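Local coordinates for uncharacterized protein (Legionella longbeachae NSW150, PDB 4JZA), which probably removes the 3-phosphate from phosphatidylinositol 3-phosphate, acting as a phosphoinositide phosphatase on the lipids of the infected host, at residues A[354-359]-A[563-568]; A[370-375]-A[538-543]; A[559-564]-A[603-608]; A[569-572]-A[576-579]. All blocks are in the same frame, centred on the assembly; numbering follows the deposited sequence.

Interaction 1: residues A[354-359]-A[563-568]; sequences HSLLGL and HTDAMI
Asp565 OD1, with Leu356 of the strand packed beside it, is gripped from outside the two segments by Arg372 NH1 in a salt bridge. Leu356 CD2 lies 3.3 Å from Asp565 OD1, a plain packing contact next to the buried carboxylate. The His354 ring also lies beside this acid, its edge toward the carboxylate, but the model is doubtful there and whether a hydrogen bond forms is undecided. His354 and Leu356, two residues apart, both point toward the helix, as alternation along a strand requires. Leu356 turns its branch away from the backbone N (chi1 -165°), which directs both methyls at the helix: CD1 lies 3.7 Å from Asp565 CG, and CD2 goes on to touch Ile568 CG2 at 3.8 Å, about one helical turn further on. The short axes approach to 9.8 Å at an angle of 28°, and 191 Å² is buried in total, which fits a helix laid on a sheet in an alpha/beta fold. Strand 352-359 runs between strands 159-166 and 365-374 of the mixed sheet, and helix 556-574 packs against it with helices 524-542 and 587-602 as further neighbours.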
loop_
_atom_site.group_PDB
_atom_site.type_symbol
_atom_site.label_atom_id
_atom_site.label_comp_id
_atom_site.label_asym_id
_atom_site.label_seq_id
_atom_site.Cartn_x
_atom_site.Cartn_y
_atom_site.Cartn_z
ATOM N N HIS A 354 16.635 9.512 12.324
ATOM C CA HIS A 354 16.339 9.236 13.726
ATOM C C HIS A 354 17.499 9.708 14.538
ATOM O O HIS A 354 18.645 9.384 14.216
ATOM C CB HIS A 354 16.114 7.714 14.013
ATOM C CG HIS A 354 15.747 7.441 15.435
ATOM N ND1 HIS A 354 16.660 6.984 16.357
ATOM C CD2 HIS A 354 14.596 7.653 16.118
ATOM C CE1 HIS A 354 16.088 6.919 17.545
ATOM N NE2 HIS A 354 14.829 7.307 17.428
ATOM N N SER A 355 17.205 10.443 15.603
ATOM C CA SER A 355 18.241 10.887 16.523
ATOM C C SER A 355 17.689 10.838 17.938
ATOM O O SER A 355 16.494 10.677 18.148
ATOM C CB SER A 355 18.781 12.297 16.143
ATOM O OG SER A 355 17.768 13.260 16.242
ATOM N N LEU A 356 18.592 10.988 18.891
ATOM C CA LEU A 356 18.313 10.901 20.314
ATOM C C LEU A 356 18.854 12.153 21.037
ATOM O O LEU A 356 20.048 12.478 20.926
ATOM C CB LEU A 356 18.992 9.635 20.833
ATOM C CG LEU A 356 18.567 9.141 22.215
ATOM C CD1 LEU A 356 17.070 8.801 22.359
ATOM C CD2 LEU A 356 19.423 7.933 22.492
ATOM N N LEU A 357 17.981 12.882 21.718
ATOM C CA LEU A 357 18.394 14.099 22.412
ATOM C C LEU A 357 18.118 14.074 23.926
ATOM O O LEU A 357 17.057 13.655 24.383
ATOM C CB LEU A 357 17.680 15.312 21.864
ATOM C CG LEU A 357 17.722 15.530 20.367
ATOM C CD1 LEU A 357 17.017 16.840 20.079
ATOM C CD2 LEU A 357 19.122 15.537 19.767
ATOM N N GLY A 358 19.072 14.566 24.706
ATOM C CA GLY A 358 18.807 14.837 26.102
ATOM C C GLY A 358 18.467 16.302 26.300
ATOM O O GLY A 358 19.092 17.152 25.681
ATOM N N LEU A 359 17.522 16.562 27.205
ATOM C CA LEU A 359 17.026 17.895 27.539
ATOM C C LEU A 359 17.017 18.109 29.089
ATOM O O LEU A 359 16.505 17.268 29.847
ATOM C CB LEU A 359 15.628 18.034 26.926
ATOM C CG LEU A 359 14.567 19.070 27.299
ATOM C CD1 LEU A 359 15.108 20.229 28.074
ATOM C CD2 LEU A 359 13.867 19.621 26.081
ATOM N N HIS A 563 16.569 -0.322 20.539
ATOM C CA HIS A 563 17.604 -1.061 21.231
ATOM C C HIS A 563 18.866 -0.222 21.277
ATOM O O HIS A 563 19.483 -0.059 22.345
ATOM C CB HIS A 563 17.856 -2.383 20.558
ATOM C CG HIS A 563 18.671 -3.343 21.362
ATOM N ND1 HIS A 563 20.029 -3.488 21.184
ATOM C CD2 HIS A 563 18.309 -4.281 22.266
ATOM C CE1 HIS A 563 20.475 -4.439 21.980
ATOM N NE2 HIS A 563 19.457 -4.924 22.664
ATOM N N THR A 564 19.227 0.363 20.149
ATOM C CA THR A 564 20.411 1.182 20.115
ATOM C C THR A 564 20.169 2.426 20.960
ATOM O O THR A 564 20.977 2.765 21.811
ATOM C CB THR A 564 20.808 1.478 18.665
ATOM O OG1 THR A 564 21.078 0.244 17.987
ATOM C CG2 THR A 564 22.029 2.339 18.587
ATOM N N ASP A 565 19.052 3.102 20.812
ATOM C CA ASP A 565 18.784 4.187 21.772
ATOM C C ASP A 565 19.013 3.719 23.238
ATOM O O ASP A 565 19.641 4.402 24.035
ATOM C CB ASP A 565 17.362 4.751 21.620
ATOM C CG ASP A 565 17.206 5.688 20.412
ATOM O OD1 ASP A 565 18.252 6.222 19.933
ATOM O OD2 ASP A 565 16.029 5.912 19.957
ATOM N N ALA A 566 18.510 2.553 23.591
ATOM C CA ALA A 566 18.627 2.099 24.958
ATOM C C ALA A 566 20.084 1.904 25.381
ATOM O O ALA A 566 20.418 2.130 26.535
ATOM C CB ALA A 566 17.869 0.800 25.147
HETATM N N MSE A 567 20.948 1.446 24.480
HETATM C CA MSE A 567 22.361 1.261 24.815
HETATM C C MSE A 567 22.996 2.615 25.079
HETATM O O MSE A 567 23.763 2.789 26.032
HETATM C CB MSE A 567 23.068 0.523 23.698
HETATM C CG MSE A 567 22.631 -0.936 23.721
HETATM SE SE MSE A 567 23.632 -1.951 22.367
HETATM C CE MSE A 567 25.381 -1.893 23.278
ATOM N N ILE A 568 22.674 3.592 24.240
ATOM C CA ILE A 568 23.177 4.952 24.406
ATOM C C ILE A 568 22.666 5.513 25.748
ATOM O O ILE A 568 23.442 6.063 26.494
ATOM C CB ILE A 568 22.808 5.831 23.177
ATOM C CG1 ILE A 568 23.589 5.345 21.956
ATOM C CG2 ILE A 568 23.093 7.317 23.391
ATOM C CD1 ILE A 568 23.022 5.870 20.662
#

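Interaction 2: residues A[370-375]-A[538-543]; sequences AKRYRS and IILTIG
Arg372 meets Leu540 through its aliphatic stem, so that a residue with a charged end makes a purely apolar contact here. The site joins strand 365-374 of the mixed sheet to the end of helix 524-542, which closes in a Schellman motif: the N-H of Gly543, a residue with a phi of 93°, is given to Leu540 O, N to O 2.9 Å, and Gly544 N reaches back to Ile539 O. Leu540 thus sits in the last turn, just before the chain enters strand 545-549. After that strand the sequence Cys-Val-Ser-Gly-Lys-Asp-Arg fits the CX5R signature of cysteine-based phosphatases and probably forms the phosphate-binding loop; Arg374 NH2 is bonded to Gly553 O within it. The leucine branch lies crosswise over the arginine stem. Bends at chi2 (124°) and chi3 carry the guanidinium away to Asp565, and the methylenes remain for the leucine: Arg372 CG is 4.0 Å from Leu540 CD2, and Arg372 CD is 3.9 Å from Leu540 CD1. Only 117 Å² is buried, and the outer end is exposed. There the methyl group of Ala370 completes the contact, its CB 4.1 Å from Leu540 CD2.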
loop_
_atom_site.group_PDB
_atom_site.type_symbol
_atom_site.label_atom_id
_atom_site.label_comp_id
_atom_site.label_asym_id
_atom_site.label_seq_id
_atom_site.Cartn_x
_atom_site.Cartn_y
_atom_site.Cartn_z
ATOM N N ALA A 370 24.282 11.269 16.883
ATOM C CA ALA A 370 24.076 11.809 15.519
ATOM C C ALA A 370 22.757 11.251 14.881
ATOM O O ALA A 370 22.086 10.337 15.416
ATOM C CB ALA A 370 25.261 11.450 14.615
ATOM N N LYS A 371 22.423 11.848 13.741
ATOM C CA LYS A 371 21.365 11.398 12.860
ATOM C C LYS A 371 21.650 10.012 12.321
ATOM O O LYS A 371 22.766 9.744 11.890
ATOM C CB LYS A 371 21.108 12.421 11.759
ATOM C CG LYS A 371 20.331 13.581 12.344
ATOM C CD LYS A 371 20.140 14.763 11.428
ATOM C CE LYS A 371 19.600 15.922 12.268
ATOM N NZ LYS A 371 18.724 16.836 11.471
ATOM N N ARG A 372 20.665 9.109 12.472
ATOM C CA ARG A 372 20.723 7.765 11.931
ATOM C C ARG A 372 19.545 7.685 10.964
ATOM O O ARG A 372 18.402 7.973 11.321
ATOM C CB ARG A 372 20.636 6.709 13.033
ATOM C CG ARG A 372 21.876 6.688 13.932
ATOM C CD ARG A 372 21.536 6.867 15.402
ATOM N NE ARG A 372 20.830 5.715 15.905
ATOM C CZ ARG A 372 20.033 5.714 16.967
ATOM N NH1 ARG A 372 19.830 6.805 17.686
ATOM N NH2 ARG A 372 19.440 4.584 17.321
ATOM N N TYR A 373 19.833 7.302 9.731
ATOM C CA TYR A 373 18.864 7.371 8.651
ATOM C C TYR A 373 18.153 6.055 8.371
ATOM O O TYR A 373 18.749 4.996 8.401
ATOM C CB TYR A 373 19.524 7.931 7.390
ATOM C CG TYR A 373 20.123 9.302 7.596
ATOM C CD1 TYR A 373 21.363 9.452 8.186
ATOM C CD2 TYR A 373 19.444 10.442 7.218
ATOM C CE1 TYR A 373 21.910 10.696 8.385
ATOM C CE2 TYR A 373 19.990 11.690 7.416
ATOM C CZ TYR A 373 21.223 11.808 8.003
ATOM O OH TYR A 373 21.777 13.042 8.206
ATOM N N ARG A 374 16.853 6.145 8.131
ATOM C CA ARG A 374 16.004 4.983 7.951
ATOM C C ARG A 374 15.141 5.128 6.712
ATOM O O ARG A 374 14.769 6.222 6.338
ATOM C CB ARG A 374 15.097 4.828 9.165
ATOM C CG ARG A 374 14.442 6.128 9.586
ATOM C CD ARG A 374 13.677 5.984 10.877
ATOM N NE ARG A 374 12.929 4.742 10.920
ATOM C CZ ARG A 374 12.042 4.446 11.855
ATOM N NH1 ARG A 374 11.788 5.305 12.816
ATOM N NH2 ARG A 374 11.412 3.293 11.827
ATOM N N SER A 375 14.836 4.012 6.073
ATOM C CA SER A 375 13.953 3.987 4.920
ATOM C C SER A 375 13.416 2.581 4.710
ATOM O O SER A 375 13.851 1.650 5.355
ATOM C CB SER A 375 14.667 4.488 3.665
ATOM O OG SER A 375 15.305 3.433 2.975
ATOM N N ILE A 538 29.555 1.273 16.259
ATOM C CA ILE A 538 30.857 1.350 15.653
ATOM C C ILE A 538 30.911 2.451 14.614
ATOM O O ILE A 538 31.752 3.341 14.704
ATOM C CB ILE A 538 31.272 -0.011 15.068
ATOM C CG1 ILE A 538 31.602 -0.968 16.222
ATOM C CG2 ILE A 538 32.508 0.104 14.187
ATOM C CD1 ILE A 538 31.495 -2.442 15.846
ATOM N N ILE A 539 30.016 2.407 13.637
ATOM C CA ILE A 539 29.948 3.449 12.620
ATOM C C ILE A 539 29.804 4.818 13.257
ATOM O O ILE A 539 30.495 5.768 12.871
ATOM C CB ILE A 539 28.798 3.192 11.620
ATOM C CG1 ILE A 539 29.064 1.915 10.814
ATOM C CG2 ILE A 539 28.656 4.327 10.615
ATOM C CD1 ILE A 539 30.384 1.859 10.067
ATOM N N LEU A 540 28.921 4.927 14.236
ATOM C CA LEU A 540 28.710 6.199 14.868
ATOM C C LEU A 540 29.937 6.711 15.578
ATOM O O LEU A 540 30.250 7.873 15.411
ATOM C CB LEU A 540 27.519 6.192 15.818
ATOM C CG LEU A 540 26.224 6.078 15.029
ATOM C CD1 LEU A 540 25.156 5.586 15.971
ATOM C CD2 LEU A 540 25.824 7.396 14.379
ATOM N N THR A 541 30.636 5.903 16.365
ATOM C CA THR A 541 31.750 6.483 17.095
ATOM C C THR A 541 32.871 6.831 16.074
ATOM O O THR A 541 33.511 7.873 16.203
ATOM C CB THR A 541 32.218 5.675 18.346
ATOM O OG1 THR A 541 33.230 4.734 18.013
ATOM C CG2 THR A 541 31.080 4.968 19.018
ATOM N N ILE A 542 33.035 6.032 15.012
ATOM C CA ILE A 542 33.968 6.389 13.958
ATOM C C ILE A 542 33.540 7.689 13.303
ATOM O O ILE A 542 34.370 8.409 12.811
ATOM C CB ILE A 542 34.102 5.288 12.900
ATOM C CG1 ILE A 542 34.960 4.165 13.456
ATOM C CG2 ILE A 542 34.766 5.779 11.633
ATOM C CD1 ILE A 542 34.966 2.891 12.641
ATOM N N GLY A 543 32.258 8.020 13.289
ATOM C CA GLY A 543 31.794 9.203 12.530
ATOM C C GLY A 543 31.336 8.922 11.108
ATOM O O GLY A 543 31.190 9.825 10.304
#

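Interaction 3: residues A[559-564]-A[603-608]; sequences IELIHT and RHQHEH
Ile562 and Gln605 form the close part of this helix-helix packing, in which helix 556-574, the one that follows the probable CX5R phosphate-binding loop, meets the first turn of helix 604-612. The isoleucine arm and the glutamine stem run alongside each other, pointing opposite ways, with Ile562 CD1 3.6 Å and Ile562 CG1 3.7 Å from Gln605 CG. The other margin is loose: the His606 side chain comes no nearer than 5.4 Å to segment 559-564, and its NE2 is bonded to Asp647 instead. With 158 Å² buried in all, a single glutamine carries one side of the contact. Arg603, with a phi of 73°, separates helix 587-602 from the next helix and stands at the N-cap position of the latter. The glutamine side chain runs crosswise to that of Leu561, and a bend at chi2 (-59°) brings NE2 to it. Gln605 OE1 accepts a hydrogen bond from Arg374 NH1 of strand 365-374, a link that helps orient the amide and ties the helix to the sheet. The amide nitrogen lies in plane at the edge of the His604 ring, with Gln605 NE2 3.6 Å from Leu561 CB and 3.7 Å from Leu561 CD1.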
loop_
_atom_site.group_PDB
_atom_site.type_symbol
_atom_site.label_atom_id
_atom_site.label_comp_id
_atom_site.label_asym_id
_atom_site.label_seq_id
_atom_site.Cartn_x
_atom_site.Cartn_y
_atom_site.Cartn_z
ATOM N N ILE A 559 12.747 -1.613 15.990
ATOM C CA ILE A 559 13.299 -2.342 17.117
ATOM C C ILE A 559 14.790 -2.074 17.321
ATOM O O ILE A 559 15.246 -1.952 18.447
ATOM C CB ILE A 559 12.971 -3.842 17.017
ATOM C CG1 ILE A 559 11.499 -4.064 17.326
ATOM C CG2 ILE A 559 13.799 -4.665 17.984
ATOM C CD1 ILE A 559 10.946 -5.334 16.737
ATOM N N GLU A 560 15.543 -1.989 16.233
ATOM C CA GLU A 560 16.958 -1.682 16.322
ATOM C C GLU A 560 17.176 -0.301 16.903
ATOM O O GLU A 560 18.059 -0.096 17.719
ATOM C CB GLU A 560 17.606 -1.738 14.945
ATOM C CG GLU A 560 19.083 -1.375 14.953
ATOM C CD GLU A 560 19.358 0.077 14.606
ATOM O OE1 GLU A 560 18.796 0.576 13.623
ATOM O OE2 GLU A 560 20.154 0.723 15.308
ATOM N N LEU A 561 16.364 0.648 16.466
ATOM C CA LEU A 561 16.472 2.021 16.926
ATOM C C LEU A 561 16.194 2.161 18.406
ATOM O O LEU A 561 16.860 2.908 19.094
ATOM C CB LEU A 561 15.533 2.924 16.141
ATOM C CG LEU A 561 15.888 3.104 14.674
ATOM C CD1 LEU A 561 14.918 4.066 14.027
ATOM C CD2 LEU A 561 17.309 3.597 14.523
ATOM N N ILE A 562 15.195 1.444 18.886
ATOM C CA ILE A 562 14.881 1.435 20.300
ATOM C C ILE A 562 16.070 0.811 21.057
ATOM O O ILE A 562 16.532 1.356 22.095
ATOM C CB ILE A 562 13.600 0.608 20.516
ATOM C CG1 ILE A 562 12.358 1.463 20.224
ATOM C CG2 ILE A 562 13.512 0.050 21.912
ATOM C CD1 ILE A 562 11.162 0.618 19.905
ATOM N N HIS A 563 16.569 -0.322 20.539
ATOM C CA HIS A 563 17.604 -1.061 21.231
ATOM C C HIS A 563 18.866 -0.222 21.277
ATOM O O HIS A 563 19.483 -0.059 22.345
ATOM C CB HIS A 563 17.856 -2.383 20.558
ATOM C CG HIS A 563 18.671 -3.343 21.362
ATOM N ND1 HIS A 563 20.029 -3.488 21.184
ATOM C CD2 HIS A 563 18.309 -4.281 22.266
ATOM C CE1 HIS A 563 20.475 -4.439 21.980
ATOM N NE2 HIS A 563 19.457 -4.924 22.664
ATOM N N THR A 564 19.227 0.363 20.149
ATOM C CA THR A 564 20.411 1.182 20.115
ATOM C C THR A 564 20.169 2.426 20.960
ATOM O O THR A 564 20.977 2.765 21.811
ATOM C CB THR A 564 20.808 1.478 18.665
ATOM O OG1 THR A 564 21.078 0.244 17.987
ATOM C CG2 THR A 564 22.029 2.339 18.587
ATOM N N ARG A 603 6.047 4.424 22.706
ATOM C CA ARG A 603 5.303 4.186 21.470
ATOM C C ARG A 603 5.726 5.154 20.408
ATOM O O ARG A 603 5.030 5.334 19.430
ATOM C CB ARG A 603 3.788 4.304 21.656
ATOM C CG ARG A 603 3.194 3.290 22.620
ATOM C CD ARG A 603 1.713 3.072 22.371
ATOM N NE ARG A 603 1.581 1.645 22.251
ATOM C CZ ARG A 603 1.074 0.991 21.224
ATOM N NH1 ARG A 603 0.515 1.613 20.194
ATOM N NH2 ARG A 603 1.111 -0.314 21.253
ATOM N N HIS A 604 6.855 5.802 20.600
ATOM C CA HIS A 604 7.336 6.666 19.570
ATOM C C HIS A 604 7.461 5.935 18.207
ATOM O O HIS A 604 6.967 6.413 17.204
ATOM C CB HIS A 604 8.670 7.210 19.975
ATOM C CG HIS A 604 9.367 7.951 18.886
ATOM N ND1 HIS A 604 9.082 9.263 18.595
ATOM C CD2 HIS A 604 10.348 7.570 18.028
ATOM C CE1 HIS A 604 9.806 9.646 17.557
ATOM N NE2 HIS A 604 10.586 8.641 17.197
ATOM N N GLN A 605 8.130 4.791 18.157
ATOM C CA GLN A 605 8.272 4.072 16.896
ATOM C C GLN A 605 6.935 3.588 16.370
ATOM O O GLN A 605 6.752 3.451 15.166
ATOM C CB GLN A 605 9.165 2.836 17.078
ATOM C CG GLN A 605 10.623 3.152 17.380
ATOM C CD GLN A 605 11.283 3.977 16.291
ATOM O OE1 GLN A 605 10.815 4.014 15.170
ATOM N NE2 GLN A 605 12.374 4.633 16.621
ATOM N N HIS A 606 6.006 3.283 17.256
ATOM C CA HIS A 606 4.729 2.758 16.831
ATOM C C HIS A 606 4.023 3.833 16.024
ATOM O O HIS A 606 3.391 3.547 14.977
ATOM C CB HIS A 606 3.833 2.374 18.014
ATOM C CG HIS A 606 4.349 1.246 18.866
ATOM N ND1 HIS A 606 5.609 1.236 19.425
ATOM C CD2 HIS A 606 3.719 0.154 19.355
ATOM C CE1 HIS A 606 5.745 0.162 20.178
ATOM N NE2 HIS A 606 4.606 -0.498 20.170
ATOM N N GLU A 607 4.121 5.063 16.520
ATOM C CA GLU A 607 3.514 6.220 15.892
ATOM C C GLU A 607 4.130 6.531 14.550
ATOM O O GLU A 607 3.429 6.878 13.568
ATOM C CB GLU A 607 3.625 7.432 16.802
ATOM C CG GLU A 607 2.804 7.233 18.051
ATOM C CD GLU A 607 1.312 7.362 17.779
ATOM O OE1 GLU A 607 0.488 6.698 18.517
ATOM O OE2 GLU A 607 0.967 8.140 16.827
ATOM N N HIS A 608 5.433 6.394 14.493
ATOM C CA HIS A 608 6.156 6.611 13.241
ATOM C C HIS A 608 5.655 5.635 12.193
ATOM O O HIS A 608 5.250 6.055 11.130
ATOM C CB HIS A 608 7.658 6.479 13.454
ATOM C CG HIS A 608 8.467 7.005 12.329
ATOM N ND1 HIS A 608 9.166 6.188 11.472
ATOM C CD2 HIS A 608 8.687 8.270 11.911
ATOM C CE1 HIS A 608 9.801 6.929 10.583
ATOM N NE2 HIS A 608 9.522 8.198 10.826
#

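Interaction 4: residues A[569-572]-A[576-579]; sequences LYKE and TWPV
Lys571, Tyr570 and Thr576 bury the most surface in this contact, at 94, 66 and 64 Å², and together they show how the chain after helix 556-574 folds back over the last turns of that helix. Lys571 lays its hydrocarbon on an indole. Its CD stands 3.5 Å from the centroid of the Trp577 five-membered ring and 16° off the ring normal, a CH-pi contact over the face, while its CB lies 3.8 Å from Trp577 CE3. The bend at chi2 (110°) turns the chain so that Lys571 CE lies 3.9 Å from Thr576 CA. The ammonium itself, 5.2 Å from the same five-membered ring centroid, adds at most a weak cation-pi attraction. Thr576 contributes through its backbone: its carbonyl O receives a CA-H...O contact from Lys571 CA at 3.4 Å, and the same oxygen lies in the plane of the Tyr570 ring, at its edge. The threonine hydroxyl turns to its own segment, where OG1 donates to Trp577 O at 3.0 Å. Tyr570 offers one face to Pro578, whose CB sits 3.6 Å from the ring centroid and only 7° off the normal. Phe592 of helix 587-602 touches both Tyr570 and Pro578, and Leu504 of helix 501-513 touches Trp577. Paired proline-tyrosine and lysine-tryptophan CH-pi contacts thus pin the loop onto the helix it leaves, in a helix-loop-helix connection between helices 556-574 and 587-602.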
loop_
_atom_site.group_PDB
_atom_site.type_symbol
_atom_site.label_atom_id
_atom_site.label_comp_id
_atom_site.label_asym_id
_atom_site.label_seq_id
_atom_site.Cartn_x
_atom_site.Cartn_y
_atom_site.Cartn_z
ATOM N N LEU A 569 21.390 5.345 26.079
ATOM C CA LEU A 569 20.903 5.832 27.360
ATOM C C LEU A 569 21.554 5.128 28.547
ATOM O O LEU A 569 21.802 5.747 29.592
ATOM C CB LEU A 569 19.385 5.690 27.463
ATOM C CG LEU A 569 18.685 6.595 26.456
ATOM C CD1 LEU A 569 17.199 6.350 26.489
ATOM C CD2 LEU A 569 18.985 8.077 26.689
ATOM N N TYR A 570 21.822 3.844 28.397
ATOM C CA TYR A 570 22.478 3.051 29.436
ATOM C C TYR A 570 23.920 3.585 29.692
ATOM O O TYR A 570 24.293 3.903 30.824
ATOM C CB TYR A 570 22.468 1.557 29.022
ATOM C CG TYR A 570 22.990 0.600 30.053
ATOM C CD1 TYR A 570 24.365 0.480 30.289
ATOM C CD2 TYR A 570 22.123 -0.187 30.817
ATOM C CE1 TYR A 570 24.838 -0.378 31.254
ATOM C CE2 TYR A 570 22.615 -1.041 31.800
ATOM C CZ TYR A 570 23.966 -1.123 32.010
ATOM O OH TYR A 570 24.470 -1.972 32.943
ATOM N N LYS A 571 24.714 3.705 28.641
ATOM C CA LYS A 571 26.053 4.243 28.781
ATOM C C LYS A 571 26.028 5.605 29.462
ATOM O O LYS A 571 26.867 5.915 30.299
ATOM C CB LYS A 571 26.700 4.399 27.401
ATOM C CG LYS A 571 28.109 4.979 27.420
ATOM C CD LYS A 571 29.156 3.946 27.038
ATOM C CE LYS A 571 30.522 4.314 27.606
ATOM N NZ LYS A 571 30.829 5.706 27.208
ATOM N N GLU A 572 25.071 6.422 29.070
ATOM C CA GLU A 572 24.930 7.763 29.590
ATOM C C GLU A 572 24.590 7.709 31.080
ATOM O O GLU A 572 25.100 8.498 31.862
ATOM C CB GLU A 572 23.861 8.530 28.779
ATOM C CG GLU A 572 24.001 10.043 28.709
ATOM C CD GLU A 572 25.257 10.517 28.003
ATOM O OE1 GLU A 572 25.921 9.724 27.291
ATOM O OE2 GLU A 572 25.565 11.718 28.152
ATOM N N THR A 576 29.024 2.720 31.375
ATOM C CA THR A 576 29.576 1.786 30.394
ATOM C C THR A 576 28.444 1.186 29.532
ATOM O O THR A 576 27.269 1.281 29.892
ATOM C CB THR A 576 30.447 0.705 31.068
ATOM O OG1 THR A 576 29.804 -0.548 30.987
ATOM C CG2 THR A 576 30.709 1.006 32.592
ATOM N N TRP A 577 28.802 0.628 28.373
ATOM C CA TRP A 577 27.853 -0.045 27.497
ATOM C C TRP A 577 27.288 -1.212 28.248
ATOM O O TRP A 577 28.025 -1.823 28.971
ATOM C CB TRP A 577 28.539 -0.578 26.240
ATOM C CG TRP A 577 29.084 0.519 25.374
ATOM C CD1 TRP A 577 30.380 0.748 25.066
ATOM C CD2 TRP A 577 28.330 1.548 24.716
ATOM N NE1 TRP A 577 30.487 1.859 24.260
ATOM C CE2 TRP A 577 29.237 2.358 24.030
ATOM C CE3 TRP A 577 26.974 1.853 24.645
ATOM C CZ2 TRP A 577 28.839 3.436 23.284
ATOM C CZ3 TRP A 577 26.578 2.918 23.898
ATOM C CH2 TRP A 577 27.506 3.708 23.224
ATOM N N PRO A 578 25.983 -1.536 28.072
ATOM C CA PRO A 578 25.480 -2.810 28.556
ATOM C C PRO A 578 25.981 -3.882 27.611
ATOM O O PRO A 578 26.397 -3.562 26.507
ATOM C CB PRO A 578 23.976 -2.644 28.432
ATOM C CG PRO A 578 23.791 -1.796 27.227
ATOM C CD PRO A 578 24.964 -0.845 27.238
ATOM N N VAL A 579 25.928 -5.146 28.014
ATOM C CA VAL A 579 26.514 -6.221 27.193
ATOM C C VAL A 579 25.608 -7.403 27.059
ATOM O O VAL A 579 24.763 -7.660 27.917
ATOM C CB VAL A 579 27.901 -6.705 27.726
ATOM C CG1 VAL A 579 28.930 -5.556 27.651
ATOM C CG2 VAL A 579 27.783 -7.251 29.156
#

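How the interactions relate
Interactions 1, 3 and 4 all use helix 556-574, engaging successive turns: its early turns meet helix 604-612, its middle meets strand 352-359, and its later turns meet their own following loop. Interaction 2 joins through the neighbouring strand 365-374, whose Arg372 and Arg374 tie it to interactions 1 and 3 respectively. Interactions 1 and 3 are buried and set polar groups among aliphatic ones; interactions 2 and 4 are partly exposed and rest on apolar or CH-pi packing. Interactions 2 and 4, with centres about 17 Å apart, do not touch.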